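Long-range contacts in glycosylation Associate Protein 1 (Streptococcus agalactiae serotype V, PDB 6OYC), which probably acts with its partner accessory Sec proteins in the glycosylation and secretion of streptococcal adhesins and has a GT-B-like fold: residues F4-Y9 and S48-L53; P108-V113 and I120-F125; H188-N193 and S206-L211; V300-T305 and T438-I443; Y340-K345 and E472-I477. All coordinates share one frame; numbering follows the deposited sequence.

Interaction 1 of 5, residues F4-Y9 and S48-L53; sequences FIPSWY and SRLVVL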
# COMPACT_ATOMS: atom_id res chain seq x y z
N PHE A 4 8.64 15.64 -1.43
CA PHE A 4 8.57 14.21 -1.69
C PHE A 4 7.68 13.97 -2.91
O PHE A 4 6.58 14.51 -2.99
CB PHE A 4 8.01 13.44 -0.49
CG PHE A 4 8.99 13.26 0.64
CD1 PHE A 4 9.14 14.25 1.62
CD2 PHE A 4 9.75 12.11 0.74
CE1 PHE A 4 10.03 14.09 2.67
CE2 PHE A 4 10.64 11.94 1.78
CZ PHE A 4 10.79 12.93 2.75
N ILE A 5 8.17 13.17 -3.85
CA ILE A 5 7.33 12.82 -5.00
C ILE A 5 7.09 11.31 -4.93
O ILE A 5 8.03 10.54 -5.16
CB ILE A 5 7.98 13.23 -6.32
CG1 ILE A 5 8.23 14.75 -6.33
CG2 ILE A 5 7.11 12.77 -7.48
CD1 ILE A 5 8.72 15.27 -7.64
N PRO A 6 5.87 10.86 -4.63
CA PRO A 6 5.60 9.43 -4.49
C PRO A 6 5.35 8.76 -5.83
O PRO A 6 5.24 9.41 -6.87
CB PRO A 6 4.32 9.40 -3.63
CG PRO A 6 3.58 10.63 -4.10
CD PRO A 6 4.65 11.68 -4.42
N SER A 7 5.25 7.44 -5.79
CA SER A 7 4.84 6.61 -6.93
C SER A 7 3.60 5.83 -6.52
O SER A 7 3.68 4.62 -6.25
CB SER A 7 5.96 5.65 -7.38
OG SER A 7 7.00 6.38 -8.01
N TRP A 8 2.48 6.52 -6.41
CA TRP A 8 1.26 5.87 -5.95
C TRP A 8 0.31 5.75 -7.12
O TRP A 8 -0.87 6.11 -7.02
CB TRP A 8 0.61 6.64 -4.81
CG TRP A 8 1.47 6.76 -3.59
CD1 TRP A 8 2.51 5.94 -3.23
CD2 TRP A 8 1.36 7.75 -2.57
NE1 TRP A 8 3.07 6.38 -2.04
CE2 TRP A 8 2.37 7.48 -1.61
CE3 TRP A 8 0.50 8.84 -2.38
CZ2 TRP A 8 2.55 8.27 -0.48
CZ3 TRP A 8 0.67 9.61 -1.24
CH2 TRP A 8 1.69 9.33 -0.32
N TYR A 9 0.84 5.26 -8.23
CA TYR A 9 0.20 5.25 -9.53
C TYR A 9 -0.71 4.04 -9.68
O TYR A 9 -0.69 3.10 -8.87
CB TYR A 9 1.27 5.26 -10.63
CG TYR A 9 2.10 6.50 -10.59
CD1 TYR A 9 1.49 7.75 -10.63
CD2 TYR A 9 3.49 6.44 -10.50
CE1 TYR A 9 2.22 8.90 -10.60
CE2 TYR A 9 4.24 7.62 -10.46
CZ TYR A 9 3.59 8.85 -10.51
OH TYR A 9 4.28 10.04 -10.48
N SER A 48 8.60 19.49 5.22
CA SER A 48 8.48 18.70 4.01
C SER A 48 7.06 18.80 3.46
O SER A 48 6.12 19.17 4.17
CB SER A 48 8.86 17.24 4.25
OG SER A 48 8.05 16.69 5.25
N ARG A 49 6.94 18.48 2.18
CA ARG A 49 5.65 18.51 1.51
C ARG A 49 5.61 17.39 0.48
O ARG A 49 6.63 17.02 -0.11
CB ARG A 49 5.41 19.87 0.84
CG ARG A 49 4.15 19.92 0.00
CD ARG A 49 3.58 21.32 -0.03
NE ARG A 49 4.41 22.20 -0.81
CZ ARG A 49 4.92 23.35 -0.38
NH1 ARG A 49 4.65 23.80 0.84
NH2 ARG A 49 5.69 24.05 -1.20
N LEU A 50 4.41 16.84 0.28
CA LEU A 50 4.18 15.80 -0.71
C LEU A 50 3.72 16.44 -2.02
O LEU A 50 2.94 17.39 -2.01
CB LEU A 50 3.13 14.83 -0.18
CG LEU A 50 2.92 13.48 -0.85
CD1 LEU A 50 4.00 12.49 -0.49
CD2 LEU A 50 1.54 12.96 -0.43
N VAL A 51 4.23 15.92 -3.13
CA VAL A 51 3.92 16.46 -4.46
C VAL A 51 3.34 15.29 -5.26
O VAL A 51 4.08 14.42 -5.73
CB VAL A 51 5.15 17.06 -5.16
CG1 VAL A 51 4.77 17.58 -6.53
CG2 VAL A 51 5.81 18.17 -4.31
N VAL A 52 2.02 15.29 -5.43
CA VAL A 52 1.28 14.14 -5.96
C VAL A 52 0.93 14.43 -7.41
O VAL A 52 0.21 15.39 -7.70
CB VAL A 52 0.01 13.86 -5.13
CG1 VAL A 52 -0.80 12.71 -5.75
CG2 VAL A 52 0.40 13.54 -3.69
N LEU A 53 1.40 13.57 -8.31
CA LEU A 53 1.27 13.87 -9.73
C LEU A 53 0.04 13.24 -10.37
O LEU A 53 -0.46 13.78 -11.36
CB LEU A 53 2.51 13.41 -10.49
CG LEU A 53 3.83 14.11 -10.14
CD1 LEU A 53 4.95 13.62 -11.08
CD2 LEU A 53 3.71 15.61 -10.21
O HOH W 1 3.46 11.38 -7.98
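The ring of F4 turns its edge to S48, whose CB lies in the ring plane, where strands 2-5 and 48-52 pair as parallel neighbours in the Rossmann-like sheet of a GT-B-type fold. R49 takes part through its backbone: its O accepts from F4 N at 2.8 Å, while its guanidinium group bonds to Y219 on helix 208-223. L50, in register with F4, has CG anti to the backbone N (chi1 -166°), and this sends CD2 to the indole of W8, 3.6 Å from CZ3. Its other methyl, CD1, packs on P6 and on F4 CB. V51 N donates to F4 O, and V51 CB lies 4.0 Å from I5 CG1. V52 adds only a loose touch of CG2 on P6 CG. At L53 the strands have ended and a water replaces direct pairing: it accepts from L53 N, donates to P6 O and bonds to Y9 OH, which also bonds H238. The same hydroxyl O lies against the side chain of L53, 3.7 Å from CD1.

Interaction 2 of 5, residues P108-V113 and I120-F125; sequences PFIVLV and IAKVQF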
# COMPACT_ATOMS: atom_id res chain seq x y z
N PRO A 108 -23.53 -8.27 1.03
CA PRO A 108 -22.40 -8.15 1.97
C PRO A 108 -21.26 -7.27 1.47
O PRO A 108 -20.30 -7.07 2.22
CB PRO A 108 -21.94 -9.61 2.15
CG PRO A 108 -23.13 -10.43 1.83
CD PRO A 108 -23.87 -9.68 0.76
N PHE A 109 -21.32 -6.73 0.25
CA PHE A 109 -20.16 -6.02 -0.28
C PHE A 109 -20.51 -4.66 -0.91
O PHE A 109 -19.70 -3.74 -0.84
CB PHE A 109 -19.44 -6.92 -1.29
CG PHE A 109 -18.93 -8.21 -0.69
CD1 PHE A 109 -17.77 -8.23 0.10
CD2 PHE A 109 -19.61 -9.41 -0.89
CE1 PHE A 109 -17.30 -9.44 0.67
CE2 PHE A 109 -19.14 -10.61 -0.34
CZ PHE A 109 -17.99 -10.63 0.45
N ILE A 110 -21.69 -4.53 -1.53
CA ILE A 110 -22.12 -3.32 -2.23
C ILE A 110 -23.62 -3.15 -2.04
O ILE A 110 -24.30 -4.02 -1.49
CB ILE A 110 -21.79 -3.37 -3.73
CG1 ILE A 110 -22.65 -4.45 -4.40
CG2 ILE A 110 -20.28 -3.59 -3.99
CD1 ILE A 110 -22.54 -4.45 -5.89
N VAL A 111 -24.15 -2.05 -2.58
CA VAL A 111 -25.60 -1.84 -2.66
C VAL A 111 -26.01 -1.82 -4.13
O VAL A 111 -25.37 -1.17 -4.96
CB VAL A 111 -26.03 -0.54 -1.95
CG1 VAL A 111 -27.49 -0.30 -2.18
CG2 VAL A 111 -25.77 -0.63 -0.44
N LEU A 112 -27.07 -2.56 -4.45
CA LEU A 112 -27.70 -2.50 -5.76
C LEU A 112 -28.88 -1.53 -5.74
O LEU A 112 -29.76 -1.64 -4.88
CB LEU A 112 -28.16 -3.89 -6.20
CG LEU A 112 -26.99 -4.87 -6.30
CD1 LEU A 112 -27.49 -6.32 -6.45
CD2 LEU A 112 -26.06 -4.45 -7.46
N VAL A 113 -28.88 -0.59 -6.68
CA VAL A 113 -30.01 0.30 -6.93
C VAL A 113 -30.73 -0.22 -8.17
O VAL A 113 -30.17 -0.20 -9.28
CB VAL A 113 -29.55 1.74 -7.14
CG1 VAL A 113 -30.76 2.66 -7.36
CG2 VAL A 113 -28.72 2.19 -5.96
N ILE A 120 -30.14 -0.08 -11.93
CA ILE A 120 -29.79 1.31 -12.14
C ILE A 120 -28.33 1.59 -11.78
O ILE A 120 -27.64 2.30 -12.50
CB ILE A 120 -30.73 2.24 -11.35
CG1 ILE A 120 -32.19 1.94 -11.68
CG2 ILE A 120 -30.39 3.69 -11.65
CD1 ILE A 120 -32.45 1.95 -13.15
N ALA A 121 -27.84 1.05 -10.66
CA ALA A 121 -26.52 1.45 -10.22
C ALA A 121 -25.97 0.43 -9.23
O ALA A 121 -26.71 -0.32 -8.60
CB ALA A 121 -26.53 2.84 -9.58
N LYS A 122 -24.64 0.42 -9.13
CA LYS A 122 -23.92 -0.30 -8.09
C LYS A 122 -23.13 0.71 -7.28
O LYS A 122 -22.41 1.53 -7.84
CB LYS A 122 -22.99 -1.35 -8.67
CG LYS A 122 -23.70 -2.37 -9.49
CD LYS A 122 -22.80 -3.57 -9.79
CE LYS A 122 -23.46 -4.49 -10.82
NZ LYS A 122 -22.89 -5.90 -10.86
N VAL A 123 -23.30 0.68 -5.96
CA VAL A 123 -22.72 1.67 -5.07
C VAL A 123 -21.54 1.04 -4.37
O VAL A 123 -21.67 -0.05 -3.81
CB VAL A 123 -23.77 2.18 -4.07
CG1 VAL A 123 -23.15 3.16 -3.10
CG2 VAL A 123 -24.95 2.80 -4.83
N GLN A 124 -20.39 1.70 -4.41
CA GLN A 124 -19.16 1.15 -3.86
C GLN A 124 -18.65 2.03 -2.73
O GLN A 124 -18.73 3.27 -2.80
CB GLN A 124 -18.08 1.01 -4.93
CG GLN A 124 -18.35 -0.16 -5.90
CD GLN A 124 -17.82 -1.48 -5.38
OE1 GLN A 124 -17.34 -1.56 -4.25
NE2 GLN A 124 -17.89 -2.52 -6.22
N PHE A 125 -18.11 1.38 -1.69
CA PHE A 125 -17.63 2.07 -0.50
C PHE A 125 -16.14 1.84 -0.32
O PHE A 125 -15.60 0.79 -0.67
CB PHE A 125 -18.41 1.61 0.74
CG PHE A 125 -19.90 1.76 0.59
CD1 PHE A 125 -20.67 0.75 0.02
CD2 PHE A 125 -20.53 2.94 0.95
CE1 PHE A 125 -22.04 0.90 -0.15
CE2 PHE A 125 -21.89 3.09 0.80
CZ PHE A 125 -22.65 2.06 0.24
O HOH W 2 -18.33 -1.31 -1.64
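V111 and V123 set CB against CB at 4.1 Å as a hydrogen-bonded antiparallel pair, and V113 and A121 repeat this two residues on. V123 N gives V111 O a bond of 3.0 Å; the return bond from V111 N is weak. V113 O takes two donors in its carbonyl plane, I120 N at 2.7 Å and A121 N at 3.0 Å, so I120 and A121 together face V113 in a classic beta bulge. On the valine face, V111 CG2 meets the edge of the F125 ring and V113 CG2 touches V123 CG2. On the other, L112 CD2 runs alongside K122, 3.7 Å from CG. I110 reaches the amide of Q124 with CG2, 3.4 Å from NE2; that amide is brought round by a bend at chi2 (-86°), and Y23 OH holds its NE2. A water links F109 O, Q124 OE1 and F125 N beyond the V111-V123 pair. The hairpin lies within a long antiparallel sheet, strand 103-106 beside 111-115 and strand 131-138 beside 118-125.

Interaction 3 of 5, residues H188-N193 and S206-L211; sequences HHVEIN and SDIEEL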
# COMPACT_ATOMS: atom_id res chain seq x y z
N HIS A 188 -6.02 9.15 -26.44
CA HIS A 188 -5.99 9.49 -25.03
C HIS A 188 -5.79 10.99 -24.83
O HIS A 188 -5.28 11.40 -23.79
CB HIS A 188 -4.90 8.71 -24.29
CG HIS A 188 -5.06 7.23 -24.38
ND1 HIS A 188 -4.02 6.39 -24.71
CD2 HIS A 188 -6.13 6.43 -24.19
CE1 HIS A 188 -4.45 5.14 -24.72
NE2 HIS A 188 -5.73 5.14 -24.41
N HIS A 189 -6.17 11.81 -25.81
CA HIS A 189 -5.85 13.22 -25.74
C HIS A 189 -6.79 13.93 -24.77
O HIS A 189 -7.87 13.44 -24.43
CB HIS A 189 -5.90 13.87 -27.13
CG HIS A 189 -7.26 14.31 -27.55
ND1 HIS A 189 -8.13 13.49 -28.24
CD2 HIS A 189 -7.91 15.49 -27.38
CE1 HIS A 189 -9.26 14.14 -28.46
NE2 HIS A 189 -9.16 15.35 -27.95
N VAL A 190 -6.38 15.13 -24.34
CA VAL A 190 -7.05 15.88 -23.29
C VAL A 190 -7.52 17.22 -23.86
O VAL A 190 -6.73 17.93 -24.50
CB VAL A 190 -6.10 16.09 -22.09
CG1 VAL A 190 -6.77 16.90 -20.96
CG2 VAL A 190 -5.60 14.76 -21.56
N GLU A 191 -8.79 17.56 -23.62
CA GLU A 191 -9.37 18.84 -24.04
C GLU A 191 -9.66 19.69 -22.81
O GLU A 191 -10.46 19.29 -21.96
CB GLU A 191 -10.65 18.65 -24.86
CG GLU A 191 -10.46 18.01 -26.24
CD GLU A 191 -11.77 17.51 -26.88
OE1 GLU A 191 -12.86 17.83 -26.35
OE2 GLU A 191 -11.71 16.79 -27.92
N ILE A 192 -9.05 20.86 -22.75
CA ILE A 192 -9.31 21.84 -21.71
C ILE A 192 -10.59 22.62 -22.02
O ILE A 192 -10.83 23.00 -23.17
CB ILE A 192 -8.11 22.78 -21.59
CG1 ILE A 192 -6.81 21.98 -21.35
CG2 ILE A 192 -8.37 23.87 -20.57
CD1 ILE A 192 -6.79 21.20 -20.04
N ASN A 193 -11.41 22.86 -21.01
CA ASN A 193 -12.52 23.80 -21.10
C ASN A 193 -12.01 25.16 -21.60
O ASN A 193 -11.23 25.81 -20.90
CB ASN A 193 -13.19 23.99 -19.74
CG ASN A 193 -14.43 24.87 -19.80
OD1 ASN A 193 -14.58 25.69 -20.72
ND2 ASN A 193 -15.34 24.70 -18.84
N SER A 206 -1.68 16.11 -26.06
CA SER A 206 -1.64 14.80 -26.72
C SER A 206 -1.98 13.67 -25.75
O SER A 206 -2.53 12.64 -26.16
CB SER A 206 -0.28 14.57 -27.37
OG SER A 206 0.74 14.68 -26.42
N ASP A 207 -1.66 13.82 -24.46
CA ASP A 207 -2.09 12.86 -23.44
C ASP A 207 -2.04 13.55 -22.08
O ASP A 207 -1.59 14.69 -21.96
CB ASP A 207 -1.23 11.59 -23.46
CG ASP A 207 0.26 11.88 -23.35
OD1 ASP A 207 0.67 12.83 -22.64
OD2 ASP A 207 1.03 11.12 -23.96
N ILE A 208 -2.51 12.84 -21.05
CA ILE A 208 -2.61 13.44 -19.72
C ILE A 208 -1.23 13.76 -19.16
O ILE A 208 -1.06 14.73 -18.41
CB ILE A 208 -3.45 12.52 -18.80
CG1 ILE A 208 -3.97 13.27 -17.57
CG2 ILE A 208 -2.64 11.33 -18.32
CD1 ILE A 208 -4.52 14.62 -17.85
N GLU A 209 -0.21 12.99 -19.52
CA GLU A 209 1.12 13.25 -18.96
C GLU A 209 1.67 14.60 -19.41
O GLU A 209 2.36 15.29 -18.64
CB GLU A 209 2.08 12.15 -19.36
CG GLU A 209 3.46 12.37 -18.80
CD GLU A 209 4.45 11.38 -19.34
OE1 GLU A 209 4.02 10.29 -19.78
OE2 GLU A 209 5.65 11.71 -19.35
N GLU A 210 1.39 15.00 -20.65
CA GLU A 210 1.88 16.28 -21.14
C GLU A 210 1.40 17.42 -20.25
O GLU A 210 2.18 18.31 -19.88
CB GLU A 210 1.43 16.48 -22.59
CG GLU A 210 2.08 17.64 -23.32
CD GLU A 210 1.47 17.92 -24.71
OE1 GLU A 210 0.48 17.27 -25.12
OE2 GLU A 210 1.98 18.82 -25.40
N LEU A 211 0.13 17.39 -19.87
CA LEU A 211 -0.39 18.39 -18.95
C LEU A 211 0.25 18.26 -17.56
O LEU A 211 0.53 19.26 -16.90
CB LEU A 211 -1.91 18.29 -18.87
CG LEU A 211 -2.59 19.23 -17.86
CD1 LEU A 211 -2.24 20.69 -18.17
CD2 LEU A 211 -4.12 19.01 -17.85
O HOH W 3 -4.19 10.73 -21.35
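At the N-terminus of helix 208-223, S206 and D207, leading into the helix, lie against H188 and H189, and V190 and I192 pack on the helix itself, on the edge region of the long antiparallel sheet. D207 is the N-cap: its OD1 accepts from E210 N at 3.0 Å, while E210 OE1 turns back to take both S206 N, at 2.6 Å, and S206 OG. Across the contact no direct hydrogen bond forms. H188 O instead meets D207 CA in a CA-H...O contact of 3.5 Å, and S206 O approaches H189 CA likewise. V190 CG2 lies 3.7 Å from I208 N and 3.9 Å from I208 CD1. Deeper in, I192 CD1 and L211 CD2 reach tip to tip at 4.1 Å. The H189 ring is held by E191 OE2 at NE2 and by D187 at ND1. A single water donates to H188 O and accepts from I208 N at 2.7 Å, so the amide of I208, next after the N-cap, is satisfied by a water and the strand-helix join rests on methyl packing and weak CA-H...O contacts.

Interaction 4 of 5, residues V300-T305 and T438-I443; sequences VSPFDT and TQIAGI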
# COMPACT_ATOMS: atom_id res chain seq x y z
N VAL A 300 18.19 2.29 3.88
CA VAL A 300 17.11 2.70 4.77
C VAL A 300 16.14 1.53 4.85
O VAL A 300 15.39 1.28 3.91
CB VAL A 300 16.41 3.98 4.29
CG1 VAL A 300 15.13 4.24 5.09
CG2 VAL A 300 17.35 5.20 4.38
N SER A 301 16.17 0.80 5.97
CA SER A 301 15.23 -0.30 6.11
C SER A 301 13.81 0.25 6.31
O SER A 301 13.62 1.26 6.99
CB SER A 301 15.61 -1.23 7.27
OG SER A 301 16.21 -0.52 8.33
N PRO A 302 12.82 -0.38 5.70
CA PRO A 302 11.48 0.23 5.60
C PRO A 302 10.56 -0.04 6.79
O PRO A 302 9.50 -0.65 6.65
CB PRO A 302 10.94 -0.41 4.31
CG PRO A 302 11.62 -1.76 4.24
CD PRO A 302 12.99 -1.55 4.83
N PHE A 303 10.93 0.47 7.97
CA PHE A 303 10.10 0.36 9.16
C PHE A 303 8.74 1.04 8.99
O PHE A 303 8.64 2.12 8.40
CB PHE A 303 10.79 0.99 10.37
CG PHE A 303 12.05 0.31 10.76
CD1 PHE A 303 12.02 -0.92 11.41
CD2 PHE A 303 13.29 0.91 10.51
CE1 PHE A 303 13.20 -1.56 11.78
CE2 PHE A 303 14.47 0.29 10.89
CZ PHE A 303 14.43 -0.95 11.53
N ASP A 304 7.70 0.41 9.54
CA ASP A 304 6.35 0.97 9.62
C ASP A 304 6.00 1.10 11.09
O ASP A 304 5.62 0.12 11.74
CB ASP A 304 5.33 0.10 8.89
CG ASP A 304 3.89 0.64 9.01
OD1 ASP A 304 3.69 1.75 9.56
OD2 ASP A 304 2.97 -0.05 8.55
N THR A 305 6.09 2.32 11.62
CA THR A 305 5.97 2.50 13.07
C THR A 305 4.53 2.54 13.56
O THR A 305 4.32 2.73 14.76
CB THR A 305 6.69 3.77 13.49
OG1 THR A 305 6.32 4.83 12.61
CG2 THR A 305 8.23 3.56 13.41
N THR A 438 4.35 -8.39 5.76
CA THR A 438 4.45 -9.16 7.00
C THR A 438 5.86 -9.10 7.57
O THR A 438 6.04 -8.97 8.79
CB THR A 438 4.03 -10.61 6.74
OG1 THR A 438 2.68 -10.63 6.26
CG2 THR A 438 4.11 -11.45 8.01
N GLN A 439 6.88 -9.19 6.71
CA GLN A 439 8.26 -9.04 7.18
C GLN A 439 8.49 -7.66 7.79
O GLN A 439 9.10 -7.54 8.86
CB GLN A 439 9.24 -9.28 6.03
CG GLN A 439 9.22 -10.68 5.48
CD GLN A 439 10.21 -10.84 4.35
OE1 GLN A 439 10.03 -10.29 3.25
NE2 GLN A 439 11.28 -11.57 4.62
N ILE A 440 8.03 -6.61 7.10
CA ILE A 440 8.16 -5.25 7.63
C ILE A 440 7.47 -5.13 8.98
O ILE A 440 8.00 -4.52 9.91
CB ILE A 440 7.60 -4.22 6.63
CG1 ILE A 440 8.53 -4.08 5.42
CG2 ILE A 440 7.37 -2.88 7.31
CD1 ILE A 440 7.81 -3.59 4.18
N ALA A 441 6.26 -5.68 9.08
CA ALA A 441 5.54 -5.64 10.35
C ALA A 441 6.32 -6.36 11.44
O ALA A 441 6.32 -5.94 12.60
CB ALA A 441 4.14 -6.25 10.17
N GLY A 442 7.01 -7.44 11.08
CA GLY A 442 7.85 -8.18 12.01
C GLY A 442 8.97 -7.34 12.62
O GLY A 442 9.03 -7.22 13.84
N ILE A 443 9.83 -6.75 11.78
CA ILE A 443 10.89 -5.90 12.31
C ILE A 443 10.34 -4.63 12.95
O ILE A 443 11.07 -3.96 13.68
CB ILE A 443 11.92 -5.47 11.24
CG1 ILE A 443 11.28 -4.51 10.23
CG2 ILE A 443 12.53 -6.66 10.51
CD1 ILE A 443 12.26 -4.00 9.16
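P302 and I440 cross at about a right angle, and F303 and I443 do the same beside them, where the loop after strand 297-299 passes over helix 436-445. In a GT-B-type fold this joins the end of one Rossmann-like sheet to a helix of the other domain. P302 is the centre of an inverse gamma turn, with F303 N bonded to S301 O. The turn presents its carbonyl and ring to the same isoleucine: P302 O lies 3.2 Å from I440 CG2, and P302 CG is 4.0 Å from I440 CG1. I440 CG2 also touches D304 CB at 3.9 Å; the D304 carboxylate itself is taken by Y437 OH and R306. F303 sets off away from the helix, yet its ring swings back to it. I443 holds CG1 between its backbone N and carbonyl carbon (chi1 69°), which brings the CG1-CD1 arm across the CD1-CE1 side of the ring. I443 CD1 approaches the ring obliquely. K497 and I498 of helix 484-502 also touch F303. I443 CD1 ends 3.7 Å from F303 CE1, the ring carbon that also has I443 O near the ring plane.

Interaction 5 of 5, residues Y340-K345 and E472-I477; sequences YKVMLK and ELEKAI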
# COMPACT_ATOMS: atom_id res chain seq x y z
N TYR A 340 0.42 -29.62 15.48
CA TYR A 340 -0.21 -30.54 16.41
C TYR A 340 0.74 -30.94 17.54
O TYR A 340 0.39 -30.85 18.72
CB TYR A 340 -0.72 -31.77 15.65
CG TYR A 340 -1.59 -32.69 16.47
CD1 TYR A 340 -2.87 -32.31 16.85
CD2 TYR A 340 -1.15 -33.96 16.85
CE1 TYR A 340 -3.68 -33.16 17.59
CE2 TYR A 340 -1.95 -34.81 17.58
CZ TYR A 340 -3.21 -34.40 17.96
OH TYR A 340 -4.01 -35.23 18.70
N LYS A 341 1.97 -31.34 17.19
CA LYS A 341 2.91 -31.83 18.20
C LYS A 341 3.24 -30.76 19.23
O LYS A 341 3.20 -31.02 20.44
CB LYS A 341 4.18 -32.34 17.52
CG LYS A 341 4.09 -33.77 17.00
CD LYS A 341 5.47 -34.38 16.83
CE LYS A 341 5.68 -34.93 15.42
NZ LYS A 341 4.82 -36.11 15.10
N VAL A 342 3.58 -29.54 18.78
CA VAL A 342 3.95 -28.51 19.75
C VAL A 342 2.73 -28.06 20.55
O VAL A 342 2.86 -27.59 21.69
CB VAL A 342 4.64 -27.31 19.07
CG1 VAL A 342 5.66 -27.78 18.04
CG2 VAL A 342 3.61 -26.36 18.46
N MET A 343 1.53 -28.20 19.99
CA MET A 343 0.33 -27.70 20.64
C MET A 343 -0.16 -28.64 21.73
O MET A 343 -0.65 -28.18 22.77
CB MET A 343 -0.77 -27.46 19.61
CG MET A 343 -0.70 -26.06 18.99
SD MET A 343 -1.77 -25.87 17.56
CE MET A 343 -3.37 -25.65 18.35
N LEU A 344 -0.03 -29.96 21.53
CA LEU A 344 -0.31 -30.88 22.61
C LEU A 344 0.64 -30.67 23.77
O LEU A 344 0.25 -30.79 24.94
CB LEU A 344 -0.23 -32.33 22.14
CG LEU A 344 -1.19 -32.82 21.06
CD1 LEU A 344 -0.58 -34.05 20.47
CD2 LEU A 344 -2.56 -33.14 21.64
N LYS A 345 1.88 -30.31 23.48
CA LYS A 345 2.87 -30.01 24.50
C LYS A 345 2.68 -28.64 25.14
O LYS A 345 3.41 -28.32 26.09
CB LYS A 345 4.28 -30.07 23.90
CG LYS A 345 4.85 -31.47 23.75
CD LYS A 345 6.20 -31.41 23.07
CE LYS A 345 7.10 -30.36 23.72
NZ LYS A 345 7.68 -29.41 22.72
N GLU A 472 11.34 -28.93 11.57
CA GLU A 472 12.10 -28.10 12.50
C GLU A 472 11.23 -27.04 13.18
O GLU A 472 11.68 -26.44 14.17
CB GLU A 472 13.26 -27.48 11.74
CG GLU A 472 14.49 -27.16 12.56
CD GLU A 472 15.61 -26.58 11.70
OE1 GLU A 472 15.55 -26.78 10.46
OE2 GLU A 472 16.52 -25.93 12.26
N LEU A 473 10.00 -26.79 12.70
CA LEU A 473 9.04 -26.01 13.47
C LEU A 473 8.89 -26.55 14.89
O LEU A 473 8.65 -25.78 15.83
CB LEU A 473 7.66 -26.02 12.80
CG LEU A 473 7.45 -25.15 11.56
CD1 LEU A 473 6.05 -25.40 10.99
CD2 LEU A 473 7.70 -23.67 11.87
N GLU A 474 9.02 -27.88 15.05
CA GLU A 474 8.91 -28.50 16.37
C GLU A 474 10.03 -28.07 17.30
O GLU A 474 9.90 -28.22 18.52
CB GLU A 474 8.90 -30.03 16.24
CG GLU A 474 7.58 -30.61 15.76
CD GLU A 474 7.72 -32.03 15.23
OE1 GLU A 474 7.31 -32.29 14.08
OE2 GLU A 474 8.24 -32.88 15.98
N LYS A 475 11.12 -27.53 16.75
CA LYS A 475 12.18 -26.91 17.54
C LYS A 475 12.03 -25.40 17.59
O LYS A 475 12.16 -24.79 18.66
CB LYS A 475 13.55 -27.28 16.96
CG LYS A 475 14.75 -26.76 17.72
CD LYS A 475 16.06 -27.27 17.10
CE LYS A 475 17.30 -26.73 17.83
NZ LYS A 475 18.58 -27.38 17.37
N ALA A 476 11.71 -24.79 16.44
CA ALA A 476 11.68 -23.33 16.34
C ALA A 476 10.54 -22.72 17.14
O ALA A 476 10.70 -21.64 17.73
CB ALA A 476 11.61 -22.93 14.86
N ILE A 477 9.37 -23.36 17.16
CA ILE A 477 8.22 -22.77 17.85
C ILE A 477 8.48 -22.74 19.35
O ILE A 477 8.28 -21.69 19.98
CB ILE A 477 6.92 -23.51 17.49
CG1 ILE A 477 6.58 -23.29 16.01
CG2 ILE A 477 5.79 -23.01 18.35
CD1 ILE A 477 5.31 -24.00 15.55
O HOH W 4 8.55 -29.70 20.06
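V342 supplies the apolar part of this contact, pushing its two methyls at different residues of the facing helix. CG1 packs on the backbone of E474, 3.7 Å from CA, and 4.1 Å from its CG. CG2 meets I477 CG2 at 4.0 Å, the two side chains crossing at about a right angle. With chi1 at -43°, CG1 is turned to E474 and CG2 to I477. Behind them I477 rests on L426 and I428 of strand 426-428, and V342 on I349 of strand 349-354. Helices 329-344 and 473-481 thus flank the parallel six-stranded sheet of the second Rossmann-like domain on the same side, their local axes 9.5 Å apart and at 41° to each other. Charged side chains lie along the more exposed border, without forming a salt bridge. The aliphatic part of K341 crosses the E474 carboxylate, with CD and CE both 3.3 Å from OE2. Bends at chi3 and chi4 carry NZ aside, leaving it 4.7 Å from OE1, so any attraction between the charges is probably only a longer-range one. E474 OE1 is instead bonded by S338 OG, one turn earlier on the valine's helix. Water-mediated contact completes the set: one molecule accepts from K345 NZ at 2.8 Å and approaches E474 O, linking the K345 side chain to the backbone of E474, though this second leg is unusually short and so less certain.

How the interactions relate
Interactions 1 and 4 are buried near the middle of the chain, interactions 2 and 3 less so, and interaction 5 lies farthest out although its valine is buried. Interactions 1 and 2 are strand pairings with direct backbone bonds, parallel in the first sheet and antiparallel with a bulge in the long one. Interactions 3, 4 and 5 join helices to other elements with no direct hydrogen bond across, relying largely on apolar packing, with a bridging water in 3 and 5. Interactions 2 and 3 both reach the long antiparallel sheet, yet their centres are 32 Å apart. Helix 208-223, which begins in interaction 3, also covers residues of interaction 1. Interactions 4 and 5 alternate along the chain, their centres 27 Å apart.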